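Local coordinates for putative TIM-barrel metal-dependent hydrolase (Mycobacterium avium subsp. paratuberculosis S397, PDB 4DZI), which is a putative metal-dependent amidohydrolase with a TIM-barrel fold and a two-metal site, occupied here by cadmium, and probably acts as a hydrolase, at residues R301-L306 / E323-N328; H278-F281 / K286-A289; Y17-L20 / T24-L27; R34-L39 / P122-G127. One frame throughout, in Å; residues are numbered along the deposited sequence.

Interaction 1 of 4, residues R301-L306 / E323-N328; sequences RLIKRL and EQLRNN. With SO4 (sulfate ion), chain J.
Ile-303 and Leu-325 meet where helix 298-312 packs against helix 321-328; the axes of segments 301-306 and 323-328 approach to 11.2 Å, at 140°. The two side chains cross at about a right angle, CG1 of Ile-303 lying 3.6 Å from CD2 of Leu-325. In the leucine, chi1 of 174° carries the branch across to helix 298-312, and chi2 of 68° turns CD2 to the isoleucine and leaves CD1 4.3 Å from Leu-302 CD2. Branched aliphatic residues suit this buried seam, which has no hydrogen bond across it.

Ionic contacts lie at its margins. NH2 of Arg-326 comes no nearer than 4.4 Å to Ile-303 CD1; the same guanidinium gives NE to the carbonyl of Val-345, and bonds through NH1 to OE2 of Glu-323 at 3.1 Å, with the oxygen in its plane.

On another face of helix 298-312, Arg-301 and Arg-305 hold a sulfate, probably from the crystallisation liquor. NH2 of Arg-301 donates to sulfate O3 (2.7 Å), and NH1 of Arg-305 to O1 (2.9 Å); both oxygens sit at guanidinium edges. Arg-266 of this chain and Arg-266 and Arg-305 of the second subunit complete the grip. Arg-301 NH1 also pairs with Asp-265 of its own chain, and Arg-305 with Asp-264 and Asp-265 of the second subunit. One helix therefore offers hydrocarbon to its own chain and positive charge to the subunit interface, where the arginines form a site for an anion.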
loop_
_atom_site.group_PDB
_atom_site.type_symbol
_atom_site.label_atom_id
_atom_site.label_comp_id
_atom_site.label_asym_id
_atom_site.label_seq_id
_atom_site.Cartn_x
_atom_site.Cartn_y
_atom_site.Cartn_z
ATOM N N ARG C 301 3.467 5.388 -8.613
ATOM C CA ARG C 301 2.978 5.872 -7.302
ATOM C C ARG C 301 4.119 6.354 -6.458
ATOM O O ARG C 301 3.991 7.325 -5.723
ATOM C CB ARG C 301 2.216 4.779 -6.513
ATOM C CG ARG C 301 1.001 4.210 -7.236
ATOM C CD ARG C 301 1.203 2.731 -7.578
ATOM N NE ARG C 301 1.451 1.971 -6.349
ATOM C CZ ARG C 301 1.808 0.690 -6.335
ATOM N NH1 ARG C 301 1.948 0.062 -7.501
ATOM N NH2 ARG C 301 2.057 0.050 -5.172
ATOM N N LEU C 302 5.241 5.641 -6.521
ATOM C CA LEU C 302 6.395 6.017 -5.734
ATOM C C LEU C 302 6.863 7.421 -6.159
ATOM O O LEU C 302 7.155 8.261 -5.297
ATOM C CB LEU C 302 7.507 4.957 -5.878
ATOM C CG LEU C 302 8.794 5.274 -5.115
ATOM C CD1 LEU C 302 8.609 5.244 -3.608
ATOM C CD2 LEU C 302 9.880 4.248 -5.503
ATOM N N ILE C 303 6.931 7.666 -7.465
ATOM C CA ILE C 303 7.356 8.974 -7.989
ATOM C C ILE C 303 6.415 10.089 -7.478
ATOM O O ILE C 303 6.887 11.096 -6.953
ATOM C CB ILE C 303 7.485 8.978 -9.540
ATOM C CG1 ILE C 303 8.760 8.232 -9.958
ATOM C CG2 ILE C 303 7.534 10.411 -10.098
ATOM C CD1 ILE C 303 8.806 7.922 -11.432
ATOM N N LYS C 304 5.112 9.858 -7.544
ATOM C CA LYS C 304 4.129 10.852 -7.062
ATOM C C LYS C 304 4.366 11.166 -5.600
ATOM O O LYS C 304 4.430 12.329 -5.192
ATOM C CB LYS C 304 2.700 10.345 -7.239
ATOM C CG LYS C 304 1.650 11.362 -6.806
ATOM C CD LYS C 304 0.307 11.067 -7.467
ATOM C CE LYS C 304 -0.761 12.082 -7.080
ATOM N NZ LYS C 304 -1.469 11.667 -5.835
ATOM N N ARG C 305 4.507 10.121 -4.797
ATOM C CA ARG C 305 4.693 10.305 -3.348
ATOM C C ARG C 305 6.050 10.904 -3.003
ATOM O O ARG C 305 6.164 11.678 -2.046
ATOM C CB ARG C 305 4.493 8.957 -2.655
ATOM C CG ARG C 305 3.055 8.458 -2.766
ATOM C CD ARG C 305 2.928 6.981 -2.371
ATOM N NE ARG C 305 1.510 6.578 -2.379
ATOM C CZ ARG C 305 1.083 5.319 -2.444
ATOM N NH1 ARG C 305 -0.217 5.045 -2.415
ATOM N NH2 ARG C 305 1.957 4.316 -2.565
ATOM N N LEU C 306 7.109 10.552 -3.746
ATOM C CA LEU C 306 8.420 11.146 -3.462
ATOM C C LEU C 306 8.385 12.643 -3.760
ATOM O O LEU C 306 8.946 13.424 -3.001
ATOM C CB LEU C 306 9.526 10.486 -4.306
ATOM C CG LEU C 306 9.843 9.078 -3.832
ATOM C CD1 LEU C 306 10.777 8.443 -4.856
ATOM C CD2 LEU C 306 10.475 9.101 -2.437
ATOM N N GLU C 323 15.135 11.725 -9.292
ATOM C CA GLU C 323 16.339 11.535 -10.090
ATOM C C GLU C 323 17.217 10.416 -9.516
ATOM O O GLU C 323 17.883 9.707 -10.268
ATOM C CB GLU C 323 17.111 12.847 -10.233
ATOM C CG GLU C 323 16.368 13.839 -11.130
ATOM C CD GLU C 323 15.905 13.213 -12.445
ATOM O OE1 GLU C 323 16.779 12.713 -13.179
ATOM O OE2 GLU C 323 14.682 13.214 -12.754
ATOM N N GLN C 324 17.217 10.270 -8.194
ATOM C CA GLN C 324 17.918 9.145 -7.560
ATOM C C GLN C 324 17.289 7.852 -7.996
ATOM O O GLN C 324 17.998 6.914 -8.313
ATOM C CB GLN C 324 17.921 9.245 -6.035
ATOM C CG GLN C 324 18.798 10.394 -5.530
ATOM C CD GLN C 324 18.792 10.479 -4.031
ATOM O OE1 GLN C 324 17.835 10.052 -3.389
ATOM N NE2 GLN C 324 19.865 11.030 -3.450
ATOM N N LEU C 325 15.959 7.797 -8.032
ATOM C CA LEU C 325 15.297 6.577 -8.553
ATOM C C LEU C 325 15.742 6.261 -9.983
ATOM O O LEU C 325 16.070 5.107 -10.309
ATOM C CB LEU C 325 13.770 6.685 -8.469
ATOM C CG LEU C 325 12.951 5.557 -9.105
ATOM C CD1 LEU C 325 13.128 4.233 -8.333
ATOM C CD2 LEU C 325 11.477 5.984 -9.148
ATOM N N ARG C 326 15.760 7.281 -10.841
ATOM C CA ARG C 326 16.101 7.109 -12.242
ATOM C C ARG C 326 17.574 6.800 -12.447
ATOM O O ARG C 326 17.938 6.124 -13.416
ATOM C CB ARG C 326 15.762 8.359 -13.049
ATOM C CG ARG C 326 14.285 8.640 -13.009
ATOM C CD ARG C 326 13.899 9.946 -13.723
ATOM N NE ARG C 326 12.509 9.823 -14.147
ATOM C CZ ARG C 326 11.624 10.810 -14.171
ATOM N NH1 ARG C 326 11.992 12.035 -13.790
ATOM N NH2 ARG C 326 10.368 10.557 -14.567
ATOM N N ASN C 327 18.424 7.315 -11.567
ATOM C CA ASN C 327 19.863 7.133 -11.726
ATOM C C ASN C 327 20.401 5.834 -11.136
ATOM O O ASN C 327 21.280 5.217 -11.731
ATOM C CB ASN C 327 20.621 8.271 -11.054
ATOM C CG ASN C 327 22.106 8.238 -11.360
ATOM O OD1 ASN C 327 22.517 8.483 -12.497
ATOM N ND2 ASN C 327 22.920 7.944 -10.349
ATOM N N ASN C 328 19.878 5.423 -9.980
ATOM C CA ASN C 328 20.499 4.342 -9.230
ATOM C C ASN C 328 19.791 2.993 -9.282
ATOM O O ASN C 328 20.305 2.033 -8.728
ATOM C CB ASN C 328 20.681 4.746 -7.774
ATOM C CG ASN C 328 21.646 5.901 -7.618
ATOM O OD1 ASN C 328 21.320 7.043 -7.972
ATOM N ND2 ASN C 328 22.837 5.616 -7.083
HETATM S S SO4 J . -0.275 1.283 -2.820
HETATM O O1 SO4 J . -0.431 2.249 -1.751
HETATM O O2 SO4 J . -0.617 1.753 -4.190
HETATM O O3 SO4 J . 1.208 1.134 -2.860
HETATM O O4 SO4 J . -0.693 -0.099 -2.661
#

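Interaction 2 of 4, residues H278-F281 / K286-A289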
loop_
_atom_site.group_PDB
_atom_site.type_symbol
_atom_site.label_atom_id
_atom_site.label_comp_id
_atom_site.label_asym_id
_atom_site.label_seq_id
_atom_site.Cartn_x
_atom_site.Cartn_y
_atom_site.Cartn_z
ATOM N N HIS C 278 15.248 7.824 3.155
ATOM C CA HIS C 278 16.196 7.845 4.233
ATOM C C HIS C 278 17.631 8.019 3.769
ATOM O O HIS C 278 18.529 7.802 4.500
ATOM C CB HIS C 278 16.032 6.669 5.187
ATOM C CG HIS C 278 14.859 6.796 6.108
ATOM N ND1 HIS C 278 14.319 5.726 6.769
ATOM C CD2 HIS C 278 14.125 7.867 6.479
ATOM C CE1 HIS C 278 13.317 6.129 7.517
ATOM N NE2 HIS C 278 13.169 7.423 7.354
ATOM N N GLY C 279 17.788 8.417 2.528
ATOM C CA GLY C 279 19.074 8.924 2.034
ATOM C C GLY C 279 20.155 7.901 1.726
ATOM O O GLY C 279 21.336 8.209 1.771
ATOM N N VAL C 280 19.778 6.659 1.423
ATOM C CA VAL C 280 20.820 5.703 1.084
ATOM C C VAL C 280 21.600 6.114 -0.166
ATOM O O VAL C 280 22.819 5.967 -0.197
ATOM C CB VAL C 280 20.254 4.286 0.909
ATOM C CG1 VAL C 280 21.375 3.345 0.422
ATOM C CG2 VAL C 280 19.687 3.820 2.245
ATOM N N PHE C 281 20.917 6.572 -1.209
ATOM C CA PHE C 281 21.602 6.999 -2.426
ATOM C C PHE C 281 22.247 8.382 -2.261
ATOM O O PHE C 281 23.183 8.731 -2.983
ATOM C CB PHE C 281 20.681 6.953 -3.629
ATOM C CG PHE C 281 20.106 5.579 -3.870
ATOM C CD1 PHE C 281 20.940 4.525 -4.233
ATOM C CD2 PHE C 281 18.751 5.351 -3.726
ATOM C CE1 PHE C 281 20.409 3.248 -4.448
ATOM C CE2 PHE C 281 18.215 4.088 -3.938
ATOM C CZ PHE C 281 19.049 3.036 -4.304
ATOM N N LYS C 286 27.116 6.075 -5.558
ATOM C CA LYS C 286 27.540 5.020 -6.505
ATOM C C LYS C 286 26.745 3.715 -6.355
ATOM O O LYS C 286 26.885 2.826 -7.204
ATOM C CB LYS C 286 29.050 4.705 -6.387
ATOM C CG LYS C 286 29.992 5.889 -6.596
ATOM C CD LYS C 286 31.402 5.365 -6.829
ATOM C CE LYS C 286 32.474 6.306 -6.306
ATOM N NZ LYS C 286 32.516 7.556 -7.102
ATOM N N LEU C 287 25.966 3.582 -5.277
ATOM C CA LEU C 287 25.223 2.332 -4.999
ATOM C C LEU C 287 24.199 2.071 -6.087
ATOM O O LEU C 287 23.438 2.964 -6.461
ATOM C CB LEU C 287 24.530 2.384 -3.644
ATOM C CG LEU C 287 23.840 1.072 -3.226
ATOM C CD1 LEU C 287 24.868 -0.026 -2.921
ATOM C CD2 LEU C 287 23.014 1.310 -1.957
ATOM N N LYS C 288 24.208 0.845 -6.629
ATOM C CA LYS C 288 23.263 0.436 -7.651
ATOM C C LYS C 288 22.279 -0.535 -7.027
ATOM O O LYS C 288 22.639 -1.334 -6.163
ATOM C CB LYS C 288 23.993 -0.197 -8.834
ATOM C CG LYS C 288 24.917 0.787 -9.562
ATOM C CD LYS C 288 25.771 0.049 -10.598
ATOM C CE LYS C 288 26.840 -0.739 -9.847
ATOM N NZ LYS C 288 27.473 -1.829 -10.654
ATOM N N ALA C 289 21.014 -0.408 -7.411
ATOM C CA ALA C 289 20.009 -1.338 -6.926
ATOM C C ALA C 289 19.179 -1.877 -8.072
ATOM O O ALA C 289 18.990 -1.224 -9.123
ATOM C CB ALA C 289 19.094 -0.653 -5.913
#
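The Phe-281 ring has Ala-289 CB at its edge, near the ring plane and 4.0 Å from CZ, while the carbonyl oxygen of Leu-287 approaches obliquely to within 3.6 Å of CE1. The ring also packs on Met-275 and Ile-276 of helix 266-277 and on Gln-324 and Asn-328 of helix 321-328. The contact follows a Schellman motif: helix 266-277 ends with Gly-279 as C-prime residue, its positive phi of 77° being easy for a residue without a side chain. That same glycine is the N-cap position of the short helix 280-283, which carries Val-280 and Phe-281 beside the loop leading into strand 289-292 of the barrel's parallel sheet.

No hydrogen bond joins the two segments, and apolar contact does the work. Leu-287 CD2 reaches both partners, lying 4.1 Å from Phe-281 CE1, the two side chains crossing at roughly a right angle. Trp-217 backs Val-280 and Leu-287 from helix 214-223. A small alanine suits the first position of the strand, where the ring edge comes close. The oxygen near CE1, Leu-287 O, is bonded to Asn-328 ND2. The closest side-chain approach is Val-280 CG1 to Leu-287 CD2, at 3.5 Å.

Interaction 3 of 4, residues Y17-L20 / T24-L27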
loop_
_atom_site.group_PDB
_atom_site.type_symbol
_atom_site.label_atom_id
_atom_site.label_comp_id
_atom_site.label_asym_id
_atom_site.label_seq_id
_atom_site.Cartn_x
_atom_site.Cartn_y
_atom_site.Cartn_z
ATOM N N TYR C 17 16.099 -24.709 -7.550
ATOM C CA TYR C 17 15.272 -25.190 -6.454
ATOM C C TYR C 17 16.263 -25.766 -5.447
ATOM O O TYR C 17 17.075 -26.661 -5.767
ATOM C CB TYR C 17 14.292 -26.239 -6.953
ATOM C CG TYR C 17 13.179 -25.651 -7.807
ATOM C CD1 TYR C 17 12.388 -24.611 -7.314
ATOM C CD2 TYR C 17 12.942 -26.069 -9.109
ATOM C CE1 TYR C 17 11.347 -24.064 -8.052
ATOM C CE2 TYR C 17 11.932 -25.511 -9.871
ATOM C CZ TYR C 17 11.134 -24.498 -9.346
ATOM O OH TYR C 17 10.099 -23.978 -10.098
ATOM N N GLU C 18 16.251 -25.247 -4.238
ATOM C CA GLU C 18 17.237 -25.686 -3.235
ATOM C C GLU C 18 17.051 -27.133 -2.845
ATOM O O GLU C 18 15.942 -27.586 -2.674
ATOM C CB GLU C 18 17.134 -24.870 -1.952
ATOM C CG GLU C 18 17.449 -23.382 -2.079
ATOM C CD GLU C 18 16.274 -22.518 -2.540
ATOM O OE1 GLU C 18 15.243 -23.003 -3.047
ATOM O OE2 GLU C 18 16.382 -21.294 -2.348
ATOM N N PRO C 19 18.157 -27.838 -2.634
ATOM C CA PRO C 19 18.046 -29.141 -1.976
ATOM C C PRO C 19 17.674 -28.967 -0.501
ATOM O O PRO C 19 17.810 -27.870 0.070
ATOM C CB PRO C 19 19.459 -29.711 -2.113
ATOM C CG PRO C 19 20.335 -28.490 -2.112
ATOM C CD PRO C 19 19.558 -27.479 -2.935
ATOM N N LEU C 20 17.194 -30.040 0.119
ATOM C CA LEU C 20 16.730 -29.940 1.500
ATOM C C LEU C 20 17.779 -29.433 2.487
ATOM O O LEU C 20 17.420 -28.935 3.529
ATOM C CB LEU C 20 16.211 -31.310 1.981
ATOM C CG LEU C 20 14.906 -31.758 1.339
ATOM C CD1 LEU C 20 14.573 -33.155 1.849
ATOM C CD2 LEU C 20 13.738 -30.803 1.651
ATOM N N THR C 24 21.222 -26.063 5.963
ATOM C CA THR C 24 21.748 -26.881 7.057
ATOM C C THR C 24 23.150 -27.465 6.800
ATOM O O THR C 24 23.884 -27.721 7.742
ATOM C CB THR C 24 20.777 -28.040 7.395
ATOM O OG1 THR C 24 20.638 -28.921 6.265
ATOM C CG2 THR C 24 19.361 -27.491 7.778
ATOM N N ARG C 25 23.484 -27.691 5.532
ATOM C CA ARG C 25 24.736 -28.356 5.147
ATOM C C ARG C 25 25.934 -27.724 5.822
ATOM O O ARG C 25 26.838 -28.433 6.298
ATOM C CB ARG C 25 24.921 -28.336 3.620
ATOM C CG ARG C 25 26.163 -29.109 3.164
ATOM C CD ARG C 25 26.373 -29.016 1.653
ATOM N NE ARG C 25 25.195 -29.460 0.917
ATOM C CZ ARG C 25 25.078 -29.408 -0.411
ATOM N NH1 ARG C 25 26.097 -28.953 -1.163
ATOM N NH2 ARG C 25 23.964 -29.821 -0.984
ATOM N N HIS C 26 25.958 -26.392 5.867
ATOM C CA HIS C 26 27.071 -25.675 6.493
ATOM C C HIS C 26 26.662 -24.817 7.671
ATOM O O HIS C 26 27.319 -23.826 7.986
ATOM C CB HIS C 26 27.816 -24.838 5.456
ATOM C CG HIS C 26 28.337 -25.650 4.303
ATOM N ND1 HIS C 26 29.382 -26.525 4.434
ATOM C CD2 HIS C 26 27.910 -25.745 2.988
ATOM C CE1 HIS C 26 29.610 -27.131 3.251
ATOM N NE2 HIS C 26 28.711 -26.659 2.361
ATOM N N LEU C 27 25.575 -25.202 8.339
ATOM C CA LEU C 27 25.085 -24.457 9.491
ATOM C C LEU C 27 25.828 -24.813 10.770
ATOM O O LEU C 27 26.002 -25.993 11.068
ATOM C CB LEU C 27 23.596 -24.717 9.681
ATOM C CG LEU C 27 22.840 -23.976 10.777
ATOM C CD1 LEU C 27 22.745 -22.498 10.426
ATOM C CD2 LEU C 27 21.461 -24.600 10.950
HETATM O O HOH W 1 18.246 -30.178 5.930
#
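Pro-19 and Arg-25 make the direct side-chain contact between two loop segments that lie after strand 9-15, the second of them a type I beta turn running from Thr-24 to Leu-27. The turn is closed by Leu-27 N donating to Thr-24 O at 3.1 Å.

Van der Waals contact is slight. Arg-25 leaves its backbone fully extended (chi1 -176°) and then bends at chi3 (-55°), which brings NH2 to 4.0 Å from Pro-19 CG; the two side chains cross at about a right angle. The rigid ring offers a hydrocarbon surface to a cation whose polar atoms are engaged with others: NE pairs with Asp-21, and NH1 with Glu-152 and Asp-153. Trp-149 of helix 136-153 packs on both Pro-19 and Arg-25, fastening the loop to that helix. The arginine's own CG lies 3.6 Å above one face of the neighbouring His-26 ring, offset toward its rim.

Polar contact runs through water. Leu-20 O and Thr-24 OG1 are 4.2 Å apart, too far to bond directly, and a single water spans them. A threonine suits this spot because its hydroxyl can give or take a hydrogen bond. The water donates to Leu-20 O at 2.8 Å and lies 2.7 Å from Thr-24 OG1.

Interaction 4 of 4, residues R34-L39 / P122-G127; sequences RGVQML and PTFGCG
Phe-124 brings CZ of its ring up against a pair of neighbouring methyls, Val-36 CG1 and Met-38 CE: Met-38 CE stands 3.9 Å from CZ and Val-36 CG1 4.1 Å. This is the close-packed part of the contact. With CG of the phenylalanine trans to the main-chain nitrogen (chi1 179°), CZ is carried well away from its own loop and up to the strand. A beta-branched valine suits a strand, and here its CG1 methyl packs against CZ. Val-36 and Phe-124 are both buried, with Ala-47 and Ile-57 also packing on the ring and Phe-23 on the valine.

The strand belongs to a small three-stranded antiparallel sheet, 36-40, 45-49 and 52-53, set in the chain between strand 9-15 and strand 115-121. The loop that follows strand 115-121 supplies Phe-124, so the contact ties this accessory sheet to a loop near the metal centre. Next to Phe-124, Thr-123 OG1 bonds to NE2 of His-359, a cadmium ligand.

The solvent side begins with the rest of Met-38, which is partly exposed. Its flexible chain bends at chi2 (-64°), bringing the methyl rather than the sulfur to the ring: SD remains 5.2 Å from Phe-124 CZ, while CE also lies 4.2 Å from CE1. Thr-45 and Ala-47 of the neighbouring strand lie alongside it. The backbones stay well apart, the nearest CA atoms, those of Val-36 and Gly-125, being 10.4 Å from each other with no hydrogen bond between the segments.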
loop_
_atom_site.group_PDB
_atom_site.type_symbol
_atom_site.label_atom_id
_atom_site.label_comp_id
_atom_site.label_asym_id
_atom_site.label_seq_id
_atom_site.Cartn_x
_atom_site.Cartn_y
_atom_site.Cartn_z
ATOM N N ARG C 34 17.449 -23.765 16.098
ATOM C CA ARG C 34 17.065 -22.379 15.917
ATOM C C ARG C 34 16.846 -21.974 14.457
ATOM O O ARG C 34 16.060 -21.062 14.170
ATOM C CB ARG C 34 18.034 -21.424 16.589
ATOM C CG ARG C 34 17.849 -21.402 18.105
ATOM C CD ARG C 34 19.066 -20.814 18.801
ATOM N NE ARG C 34 19.186 -19.389 18.567
ATOM C CZ ARG C 34 20.093 -18.616 19.161
ATOM N NH1 ARG C 34 20.952 -19.139 20.035
ATOM N NH2 ARG C 34 20.153 -17.328 18.887
ATOM N N GLY C 35 17.570 -22.641 13.558
ATOM C CA GLY C 35 17.499 -22.364 12.119
ATOM C C GLY C 35 16.464 -23.227 11.426
ATOM O O GLY C 35 15.432 -23.561 11.992
ATOM N N VAL C 36 16.783 -23.647 10.213
ATOM C CA VAL C 36 15.945 -24.490 9.432
ATOM C C VAL C 36 16.174 -25.974 9.731
ATOM O O VAL C 36 17.329 -26.432 9.755
ATOM C CB VAL C 36 16.238 -24.269 7.927
ATOM C CG1 VAL C 36 15.389 -25.212 7.087
ATOM C CG2 VAL C 36 16.025 -22.810 7.553
ATOM N N GLN C 37 15.080 -26.708 9.956
ATOM C CA GLN C 37 15.092 -28.185 9.991
ATOM C C GLN C 37 14.058 -28.700 9.038
ATOM O O GLN C 37 12.988 -28.098 8.878
ATOM C CB GLN C 37 14.685 -28.743 11.359
ATOM C CG GLN C 37 15.452 -28.257 12.552
ATOM C CD GLN C 37 14.903 -28.932 13.814
ATOM O OE1 GLN C 37 15.160 -30.120 14.051
ATOM N NE2 GLN C 37 14.126 -28.198 14.591
ATOM N N MET C 38 14.343 -29.855 8.451
ATOM C CA MET C 38 13.379 -30.545 7.621
ATOM C C MET C 38 12.877 -31.764 8.393
ATOM O O MET C 38 13.638 -32.681 8.679
ATOM C CB MET C 38 14.056 -30.928 6.294
ATOM C CG MET C 38 14.462 -29.696 5.485
ATOM S SD MET C 38 13.040 -28.699 4.951
ATOM C CE MET C 38 13.875 -27.428 3.989
ATOM N N LEU C 39 11.611 -31.739 8.795
ATOM C CA LEU C 39 11.081 -32.859 9.558
ATOM C C LEU C 39 10.026 -33.600 8.741
ATOM O O LEU C 39 9.321 -33.001 7.944
ATOM C CB LEU C 39 10.496 -32.347 10.892
ATOM C CG LEU C 39 11.443 -31.549 11.789
ATOM C CD1 LEU C 39 10.730 -31.133 13.080
ATOM C CD2 LEU C 39 12.666 -32.391 12.090
ATOM N N PRO C 122 17.296 -17.487 -5.312
ATOM C CA PRO C 122 16.716 -18.530 -4.495
ATOM C C PRO C 122 15.216 -18.684 -4.701
ATOM O O PRO C 122 14.535 -17.785 -5.233
ATOM C CB PRO C 122 16.961 -18.049 -3.040
ATOM C CG PRO C 122 17.845 -16.856 -3.133
ATOM C CD PRO C 122 17.570 -16.283 -4.517
ATOM N N THR C 123 14.705 -19.835 -4.266
ATOM C CA THR C 123 13.272 -20.076 -4.228
ATOM C C THR C 123 12.862 -20.189 -2.756
ATOM O O THR C 123 12.303 -19.244 -2.182
ATOM C CB THR C 123 12.863 -21.300 -5.090
ATOM O OG1 THR C 123 13.261 -21.039 -6.454
ATOM C CG2 THR C 123 11.335 -21.492 -5.034
ATOM N N PHE C 124 13.178 -21.316 -2.131
ATOM C CA PHE C 124 12.982 -21.452 -0.677
ATOM C C PHE C 124 13.658 -20.332 0.131
ATOM O O PHE C 124 13.110 -19.872 1.119
ATOM C CB PHE C 124 13.517 -22.827 -0.240
ATOM C CG PHE C 124 13.417 -23.100 1.241
ATOM C CD1 PHE C 124 12.213 -23.471 1.825
ATOM C CD2 PHE C 124 14.546 -23.000 2.046
ATOM C CE1 PHE C 124 12.128 -23.720 3.188
ATOM C CE2 PHE C 124 14.470 -23.274 3.411
ATOM C CZ PHE C 124 13.259 -23.627 3.985
ATOM N N GLY C 125 14.856 -19.894 -0.255
ATOM C CA GLY C 125 15.609 -18.979 0.566
ATOM C C GLY C 125 14.904 -17.631 0.749
ATOM O O GLY C 125 15.205 -16.912 1.705
ATOM N N CYS C 126 14.001 -17.297 -0.167
ATOM C CA CYS C 126 13.260 -16.002 -0.098
ATOM C C CYS C 126 12.179 -15.979 0.996
ATOM O O CYS C 126 11.539 -14.916 1.188
ATOM C CB CYS C 126 12.647 -15.623 -1.445
ATOM S SG CYS C 126 13.945 -15.328 -2.694
ATOM N N GLY C 127 11.960 -17.093 1.696
ATOM C CA GLY C 127 11.026 -17.113 2.846
ATOM C C GLY C 127 11.677 -17.244 4.212
ATOM O O GLY C 127 10.982 -17.156 5.229
#

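In the fold
The four contacts form two pairs in different parts of the chain. Interactions 1 and 2 have centres about 12 Å apart and are joined by backbone, Ala-289 N lying 2.9 Å from Asn-328 O. Interactions 3 and 4 are closer, about 8 Å between centres: the carboxylate of Glu-18 reaches the loop 122-127, OE1 lying 2.8 Å from Phe-124 N and OE2 2.9 Å from Thr-123 N. Between the pairs there is no touch; interactions 1 and 3 have centres about 38 Å apart, on opposite sides of the chain's centre. Interaction 4 comes near the metal site, the Phe-124 side chain being about 12 Å from a cadmium ion, whereas interaction 1 borders the sulfate-bearing subunit interface.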